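Local coordinates for protein FAD-binding oxidoreductase (Gulosibacter chungangensis, PDB 7PBG) that oxidises 4-ethylphenol, dehydrogenating its alkyl side chain to give 4-vinylphenol, with a covalently attached FAD as cofactor, at residues Asn280-Ala285 and Phe387-Asn392; Lys417-Asp422 and Arg462-Ala467; His423-Leu428 and Leu458-Glu463. One frame throughout, in Å; residues are numbered along the deposited sequence.

Interaction 1 of 3, residues Asn280-Ala285 and Phe387-Asn392; sequences NVTFDA and FDWFPN
Trp389 reaches from the loop ahead of strand 393-402 to bring the six-membered ring of its indole up to Thr282 and Ala285, in the first turns of the N-capped helix 281-288. The CB bond points toward that helix, and CG anti to the backbone N (chi1 -179°) sets the indole beside Thr282 and Ala285. On the five-membered ring NE1 donates to Asp426, which keeps the one polar atom of the buried indole satisfied and limits its rotation. The helix meets the far, six-membered ring. CZ2 lies 4.1 Å from Thr282 CG2, the two side chains crossing at about a right angle. CH2, at the outer end, packs on the methyl of Ala285, 4.2 Å from CB. Next along the rim, Trp389 CZ3 comes to 3.9 Å from Ala285 C, so the indole touches main chain as well as methyl groups. No hydrogen bond links the two segments; this is buried apolar packing. The helix start itself is fixed by Asn280, whose side-chain oxygen also receives Ala429 N. The capping bond, Phe283 N to Asn280 OD1, spans 3.3 Å, with the donor 50° out of the carbonyl plane.

Interaction 2 of 3, residues Lys417-Asp422 and Arg462-Ala467; sequences KRISDD and RELIRA
Ile419 and Leu464 meet between helices 406-422 and 451-470, and the contact between them is wholly apolar. The CB bond of Ile419 points toward the other helix, and the end of its longer branch does most of the touching: CD1 sits 3.8 Å from Leu464 CD2. The shorter branch helps, with Ile419 CG2 4.1 Å from the same Leu464 methyl, so CD2 is touched by both arms of the isoleucine. The two side chains run alongside one another, heading opposite ways. At the edge of the patch, Ile419 CD1 also brushes the aliphatic part of Glu463, 4.4 Å from CG.

Between these two segments no charges pair. Lys417 is held by Glu252 and Glu414, and on helix 451-470 Arg466 grips Glu463 side-on, sending NE (3.1 Å) and NH2 (3.2 Å) to the single oxygen OE1; NH2 comes on its anti side, while NE approaches from above the carboxylate plane.

Ile419 and Ser420 also pack on Met460, one turn back along helix 451-470. The two helices thus lie side by side over one face of the antiparallel sheet, where Leu464 reaches Tyr398 on strand 393-402; Ile465 packs on that tyrosine and on helix 483-489.

Interaction 3 of 3, residues His423-Leu428 and Leu458-Glu463; sequences HGIDYL and LDMTRE
His423 lies flat on Met460, just after helix 406-422, where the chain turns toward strand 426-433. The imidazole presents a face to helix 451-470: Met460 CA stands 3.8 Å above its plane, over the centre, and Met460 CB makes a CH-pi contact 3.9 Å from the ring centroid, 17° off the normal. The backbone N of Met460 is over the same ring, 3.8 Å from His423 CE1. Asp459 meets the ring differently. Its CB approaches His423 CE1 obliquely at 3.9 Å, and the carboxylate plane is turned 72° from the ring. That carboxylate pairs with Lys455, while His423 ND1 bonds to Glu456, a second hold that fixes the ring's rotation; Glu456 would probably favour a protonated imidazole.

Beyond the ring, Met460 runs on toward Ile425, its CG anti to the backbone N. SD comes within 3.9 Å of Ile425 CB, and the bend at chi3 (71°) folds CE back to 4.1 Å from Ile425 CG2. Replacing His423 with an alanine would probably uncover the backbone and CB of Met460, open a gap beside the helix and leave Glu456 without its ring partner.

Between the two contact residues, Gly424 takes positive phi in a Schellman motif, which closes helix 406-422 and swings Ile425 round to the sulfur. Strand 393-402, helix 406-422, the hairpin of strands 426-433 and 438-447, helix 451-470 and strand 474-475 follow in beta-alpha-beta-beta-alpha-beta order, consistent with the ferredoxin-like topology known from the cap domain of vanillyl-alcohol-oxidase-type flavoproteins.

How the interactions relate
Interactions 2 and 3 are neighbours on helix 451-470, sharing Arg462 and Glu463, and their centres lie about 6 Å apart; both are only partly buried, with charged groups at their margins. Interaction 2 joins helix to helix by aliphatic methyls, whereas interaction 3 joins the turn between helix 406-422 and strand 426-433 to the same helix through an imidazole face and a thioether. Interaction 1 is fully buried, its centre about 15 Å from that of interaction 3, and belongs to the other flank of strand 426-433. There Leu428 packs on Thr282 and Phe283, and Tyr427 O receives Asn280 ND2. That strand thus connects the two regions, while Ser420 O to Ile425 N ties interaction 2 to interaction 3.

Interaction 1 of 3, residues Asn280-Ala285 and Phe387-Asn392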
# COMPACT_ATOMS: atom_id res chain seq x y z
N ASN A 280 -22.76 -18.94 -0.99
CA ASN A 280 -23.63 -20.13 -1.00
C ASN A 280 -25.07 -19.71 -0.71
O ASN A 280 -25.33 -18.61 -0.20
CB ASN A 280 -23.12 -21.22 -0.10
CG ASN A 280 -23.18 -20.97 1.39
OD1 ASN A 280 -23.33 -19.84 1.85
ND2 ASN A 280 -23.02 -22.04 2.14
N VAL A 281 -26.00 -20.63 -1.01
CA VAL A 281 -27.45 -20.32 -0.83
C VAL A 281 -27.73 -20.01 0.63
O VAL A 281 -28.57 -19.09 0.93
CB VAL A 281 -28.35 -21.44 -1.39
CG1 VAL A 281 -28.20 -22.76 -0.69
CG2 VAL A 281 -29.80 -20.98 -1.37
N THR A 282 -27.06 -20.66 1.57
CA THR A 282 -27.39 -20.41 2.98
C THR A 282 -27.14 -18.94 3.34
O THR A 282 -27.95 -18.35 4.12
CB THR A 282 -26.57 -21.32 3.90
OG1 THR A 282 -26.76 -22.65 3.40
CG2 THR A 282 -27.04 -21.26 5.33
N PHE A 283 -26.06 -18.34 2.81
CA PHE A 283 -25.71 -16.95 3.16
C PHE A 283 -26.83 -16.06 2.64
O PHE A 283 -27.40 -15.25 3.38
CB PHE A 283 -24.31 -16.65 2.62
CG PHE A 283 -23.63 -15.47 3.25
CD1 PHE A 283 -22.25 -15.40 3.20
CD2 PHE A 283 -24.33 -14.47 3.89
CE1 PHE A 283 -21.59 -14.32 3.77
CE2 PHE A 283 -23.67 -13.40 4.48
CZ PHE A 283 -22.30 -13.30 4.36
N ASP A 284 -27.21 -16.25 1.37
CA ASP A 284 -28.29 -15.39 0.81
C ASP A 284 -29.57 -15.63 1.59
O ASP A 284 -30.28 -14.66 1.91
CB ASP A 284 -28.50 -15.61 -0.69
CG ASP A 284 -27.84 -14.58 -1.60
OD1 ASP A 284 -27.12 -13.65 -1.10
OD2 ASP A 284 -28.10 -14.69 -2.83
N ALA A 285 -29.95 -16.88 1.81
CA ALA A 285 -31.19 -17.21 2.54
C ALA A 285 -31.20 -16.49 3.89
O ALA A 285 -32.18 -15.86 4.25
CB ALA A 285 -31.29 -18.72 2.69
N PHE A 387 -28.41 -12.22 11.92
CA PHE A 387 -28.48 -12.27 13.41
C PHE A 387 -29.83 -12.86 13.86
O PHE A 387 -29.98 -13.25 15.04
CB PHE A 387 -28.26 -10.90 14.07
CG PHE A 387 -27.00 -10.19 13.66
CD1 PHE A 387 -25.87 -10.92 13.37
CD2 PHE A 387 -26.95 -8.81 13.53
CE1 PHE A 387 -24.72 -10.29 12.93
CE2 PHE A 387 -25.78 -8.18 13.17
CZ PHE A 387 -24.67 -8.93 12.85
N ASP A 388 -30.81 -12.89 12.97
CA ASP A 388 -32.17 -13.36 13.30
C ASP A 388 -32.39 -14.73 12.69
O ASP A 388 -33.49 -15.26 12.82
CB ASP A 388 -33.26 -12.36 12.85
CG ASP A 388 -33.19 -11.02 13.56
OD1 ASP A 388 -32.85 -11.00 14.75
OD2 ASP A 388 -33.39 -10.01 12.89
N TRP A 389 -31.37 -15.34 12.07
CA TRP A 389 -31.53 -16.67 11.42
C TRP A 389 -32.11 -17.67 12.41
O TRP A 389 -32.96 -18.48 12.03
CB TRP A 389 -30.15 -17.11 10.95
CG TRP A 389 -30.04 -18.41 10.24
CD1 TRP A 389 -29.25 -19.45 10.63
CD2 TRP A 389 -30.61 -18.81 8.98
NE1 TRP A 389 -29.33 -20.47 9.75
CE2 TRP A 389 -30.10 -20.10 8.69
CE3 TRP A 389 -31.45 -18.20 8.04
CZ2 TRP A 389 -30.44 -20.78 7.53
CZ3 TRP A 389 -31.80 -18.88 6.89
CH2 TRP A 389 -31.30 -20.16 6.66
N PHE A 390 -31.61 -17.61 13.64
CA PHE A 390 -32.25 -18.20 14.84
C PHE A 390 -31.93 -17.27 16.00
O PHE A 390 -31.06 -16.40 15.90
CB PHE A 390 -31.77 -19.64 15.03
CG PHE A 390 -30.28 -19.80 15.10
CD1 PHE A 390 -29.59 -19.40 16.23
CD2 PHE A 390 -29.58 -20.36 14.04
CE1 PHE A 390 -28.22 -19.58 16.31
CE2 PHE A 390 -28.20 -20.48 14.09
CZ PHE A 390 -27.53 -20.11 15.24
N PRO A 391 -32.58 -17.47 17.16
CA PRO A 391 -32.40 -16.54 18.27
C PRO A 391 -30.93 -16.48 18.73
O PRO A 391 -30.35 -17.50 18.92
CB PRO A 391 -33.37 -17.05 19.36
CG PRO A 391 -34.40 -17.81 18.59
CD PRO A 391 -33.66 -18.44 17.42
N ASN A 392 -30.42 -15.27 18.89
CA ASN A 392 -29.06 -14.99 19.42
C ASN A 392 -27.99 -15.47 18.42
O ASN A 392 -26.84 -15.66 18.82
CB ASN A 392 -28.82 -15.67 20.79
CG ASN A 392 -30.00 -15.55 21.73
OD1 ASN A 392 -30.55 -14.48 21.90
ND2 ASN A 392 -30.42 -16.67 22.28

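Interaction 2 of 3, residues Lys417-Asp422 and Arg462-Ala467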
# COMPACT_ATOMS: atom_id res chain seq x y z
N LYS A 417 -17.86 -27.67 5.26
CA LYS A 417 -19.23 -28.24 5.41
C LYS A 417 -19.16 -29.43 6.37
O LYS A 417 -19.99 -29.52 7.25
CB LYS A 417 -19.76 -28.65 4.04
CG LYS A 417 -21.24 -28.92 3.97
CD LYS A 417 -21.73 -28.88 2.55
CE LYS A 417 -20.97 -29.86 1.69
NZ LYS A 417 -21.70 -30.14 0.43
N ARG A 418 -18.16 -30.30 6.19
CA ARG A 418 -18.04 -31.54 7.00
C ARG A 418 -17.77 -31.18 8.46
O ARG A 418 -18.52 -31.70 9.31
CB ARG A 418 -16.90 -32.44 6.49
CG ARG A 418 -16.96 -33.85 7.06
CD ARG A 418 -15.81 -34.74 6.57
NE ARG A 418 -14.54 -34.09 6.86
CZ ARG A 418 -13.71 -33.58 5.96
NH1 ARG A 418 -13.98 -33.64 4.66
NH2 ARG A 418 -12.61 -32.99 6.37
N ILE A 419 -16.80 -30.30 8.71
CA ILE A 419 -16.34 -29.92 10.07
C ILE A 419 -17.48 -29.15 10.74
O ILE A 419 -17.79 -29.45 11.91
CB ILE A 419 -15.00 -29.15 10.01
CG1 ILE A 419 -13.87 -30.07 9.51
CG2 ILE A 419 -14.62 -28.57 11.37
CD1 ILE A 419 -12.55 -29.35 9.22
N SER A 420 -18.15 -28.27 10.01
CA SER A 420 -19.26 -27.49 10.61
C SER A 420 -20.45 -28.41 10.93
O SER A 420 -20.97 -28.29 12.05
CB SER A 420 -19.61 -26.30 9.76
OG SER A 420 -20.07 -26.66 8.45
N ASP A 421 -20.82 -29.33 10.02
CA ASP A 421 -21.85 -30.39 10.21
C ASP A 421 -21.53 -31.18 11.50
O ASP A 421 -22.43 -31.31 12.37
CB ASP A 421 -21.94 -31.28 8.97
CG ASP A 421 -22.76 -30.67 7.85
OD1 ASP A 421 -23.34 -29.56 8.07
OD2 ASP A 421 -22.84 -31.28 6.77
N ASP A 422 -20.29 -31.64 11.62
CA ASP A 422 -19.78 -32.43 12.77
C ASP A 422 -20.00 -31.71 14.10
O ASP A 422 -20.26 -32.42 15.11
CB ASP A 422 -18.29 -32.73 12.61
CG ASP A 422 -17.94 -33.79 11.59
OD1 ASP A 422 -18.86 -34.41 11.02
OD2 ASP A 422 -16.73 -34.01 11.39
N ARG A 462 -10.84 -23.66 15.81
CA ARG A 462 -9.42 -24.01 16.02
C ARG A 462 -9.03 -25.18 15.12
O ARG A 462 -7.84 -25.19 14.67
CB ARG A 462 -9.12 -24.35 17.48
CG ARG A 462 -9.34 -23.20 18.44
CD ARG A 462 -8.42 -23.31 19.62
NE ARG A 462 -8.62 -22.31 20.64
CZ ARG A 462 -8.04 -21.11 20.68
NH1 ARG A 462 -7.27 -20.69 19.68
NH2 ARG A 462 -8.29 -20.30 21.69
N GLU A 463 -9.92 -26.14 14.86
CA GLU A 463 -9.62 -27.24 13.92
C GLU A 463 -9.55 -26.70 12.48
O GLU A 463 -8.67 -27.10 11.72
CB GLU A 463 -10.68 -28.34 13.98
CG GLU A 463 -10.38 -29.50 13.06
CD GLU A 463 -8.98 -30.13 13.13
OE1 GLU A 463 -8.32 -30.13 14.20
OE2 GLU A 463 -8.54 -30.65 12.09
N LEU A 464 -10.43 -25.76 12.11
CA LEU A 464 -10.34 -25.13 10.77
C LEU A 464 -8.98 -24.45 10.59
O LEU A 464 -8.34 -24.65 9.50
CB LEU A 464 -11.49 -24.14 10.56
CG LEU A 464 -12.87 -24.76 10.37
CD1 LEU A 464 -13.94 -23.68 10.43
CD2 LEU A 464 -12.94 -25.57 9.10
N ILE A 465 -8.50 -23.69 11.59
CA ILE A 465 -7.20 -22.98 11.53
C ILE A 465 -6.10 -24.06 11.37
O ILE A 465 -5.26 -23.94 10.50
CB ILE A 465 -7.00 -22.11 12.76
CG1 ILE A 465 -8.03 -20.97 12.78
CG2 ILE A 465 -5.55 -21.66 12.86
CD1 ILE A 465 -8.08 -20.21 14.07
N ARG A 466 -6.17 -25.11 12.18
CA ARG A 466 -5.15 -26.20 12.12
C ARG A 466 -5.14 -26.83 10.74
O ARG A 466 -4.05 -26.96 10.15
CB ARG A 466 -5.42 -27.28 13.17
CG ARG A 466 -4.58 -27.13 14.42
CD ARG A 466 -4.68 -28.38 15.30
NE ARG A 466 -6.06 -28.67 15.70
CZ ARG A 466 -6.74 -28.04 16.66
NH1 ARG A 466 -6.17 -27.06 17.35
NH2 ARG A 466 -7.99 -28.40 16.91
N ALA A 467 -6.30 -27.17 10.20
CA ALA A 467 -6.39 -27.87 8.89
C ALA A 467 -5.97 -26.91 7.77
O ALA A 467 -5.22 -27.33 6.88
CB ALA A 467 -7.76 -28.45 8.67

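Interaction 3 of 3, residues His423-Leu428 and Leu458-Glu463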
# COMPACT_ATOMS: atom_id res chain seq x y z
N HIS A 423 -19.92 -30.36 14.14
CA HIS A 423 -20.06 -29.54 15.36
C HIS A 423 -21.47 -28.94 15.49
O HIS A 423 -21.67 -28.18 16.43
CB HIS A 423 -18.99 -28.45 15.33
CG HIS A 423 -17.62 -28.97 15.61
ND1 HIS A 423 -17.10 -28.98 16.88
CD2 HIS A 423 -16.66 -29.49 14.81
CE1 HIS A 423 -15.86 -29.48 16.85
NE2 HIS A 423 -15.58 -29.81 15.61
N GLY A 424 -22.34 -29.17 14.49
CA GLY A 424 -23.73 -28.69 14.51
C GLY A 424 -23.82 -27.19 14.32
O GLY A 424 -24.68 -26.53 15.00
N ILE A 425 -22.93 -26.63 13.49
CA ILE A 425 -22.82 -25.17 13.24
C ILE A 425 -23.22 -24.92 11.79
O ILE A 425 -22.69 -25.56 10.88
CB ILE A 425 -21.41 -24.67 13.61
CG1 ILE A 425 -21.04 -24.98 15.08
CG2 ILE A 425 -21.27 -23.19 13.30
CD1 ILE A 425 -21.99 -24.38 16.11
N ASP A 426 -24.05 -23.92 11.58
CA ASP A 426 -24.47 -23.51 10.21
C ASP A 426 -23.32 -22.74 9.55
O ASP A 426 -22.67 -21.92 10.23
CB ASP A 426 -25.73 -22.65 10.27
CG ASP A 426 -27.01 -23.43 10.50
OD1 ASP A 426 -26.96 -24.66 10.57
OD2 ASP A 426 -28.05 -22.79 10.64
N TYR A 427 -23.13 -22.99 8.26
CA TYR A 427 -21.98 -22.52 7.45
C TYR A 427 -22.44 -21.61 6.35
O TYR A 427 -23.03 -22.09 5.39
CB TYR A 427 -21.27 -23.75 6.89
CG TYR A 427 -20.14 -23.49 5.94
CD1 TYR A 427 -19.35 -22.34 5.97
CD2 TYR A 427 -19.81 -24.48 5.03
CE1 TYR A 427 -18.32 -22.13 5.07
CE2 TYR A 427 -18.77 -24.31 4.16
CZ TYR A 427 -18.01 -23.15 4.19
OH TYR A 427 -16.99 -23.08 3.29
N LEU A 428 -22.18 -20.33 6.50
CA LEU A 428 -22.41 -19.32 5.46
C LEU A 428 -21.05 -19.08 4.80
O LEU A 428 -20.06 -18.87 5.52
CB LEU A 428 -23.00 -18.06 6.08
CG LEU A 428 -24.48 -18.17 6.44
CD1 LEU A 428 -24.77 -19.26 7.46
CD2 LEU A 428 -24.95 -16.82 6.95
N LEU A 458 -15.88 -22.47 18.94
CA LEU A 458 -14.44 -22.29 19.18
C LEU A 458 -13.69 -23.56 18.78
O LEU A 458 -12.66 -23.44 18.08
CB LEU A 458 -14.20 -21.97 20.65
CG LEU A 458 -12.73 -21.81 21.01
CD1 LEU A 458 -12.02 -20.82 20.08
CD2 LEU A 458 -12.59 -21.41 22.47
N ASP A 459 -14.12 -24.74 19.25
CA ASP A 459 -13.43 -26.00 18.88
C ASP A 459 -13.40 -26.18 17.37
O ASP A 459 -12.33 -26.57 16.84
CB ASP A 459 -14.11 -27.21 19.50
CG ASP A 459 -13.91 -27.29 21.00
OD1 ASP A 459 -13.11 -26.47 21.53
OD2 ASP A 459 -14.60 -28.14 21.63
N MET A 460 -14.54 -25.97 16.70
CA MET A 460 -14.64 -26.08 15.23
C MET A 460 -13.60 -25.17 14.59
O MET A 460 -12.85 -25.60 13.72
CB MET A 460 -16.02 -25.66 14.73
CG MET A 460 -16.15 -25.74 13.21
SD MET A 460 -17.62 -24.88 12.67
CE MET A 460 -17.22 -23.15 12.92
N THR A 461 -13.56 -23.91 15.01
CA THR A 461 -12.70 -22.89 14.38
C THR A 461 -11.22 -23.23 14.61
O THR A 461 -10.42 -23.07 13.68
CB THR A 461 -13.04 -21.50 14.85
OG1 THR A 461 -14.44 -21.35 14.62
CG2 THR A 461 -12.26 -20.42 14.12
N ARG A 462 -10.84 -23.66 15.81
CA ARG A 462 -9.42 -24.01 16.02
C ARG A 462 -9.03 -25.18 15.12
O ARG A 462 -7.84 -25.19 14.67
CB ARG A 462 -9.12 -24.35 17.48
CG ARG A 462 -9.34 -23.20 18.44
CD ARG A 462 -8.42 -23.31 19.62
NE ARG A 462 -8.62 -22.31 20.64
CZ ARG A 462 -8.04 -21.11 20.68
NH1 ARG A 462 -7.27 -20.69 19.68
NH2 ARG A 462 -8.29 -20.30 21.69
N GLU A 463 -9.92 -26.14 14.86
CA GLU A 463 -9.62 -27.24 13.92
C GLU A 463 -9.55 -26.70 12.48
O GLU A 463 -8.67 -27.10 11.72
CB GLU A 463 -10.68 -28.34 13.98
CG GLU A 463 -10.38 -29.50 13.06
CD GLU A 463 -8.98 -30.13 13.13
OE1 GLU A 463 -8.32 -30.13 14.20
OE2 GLU A 463 -8.54 -30.65 12.09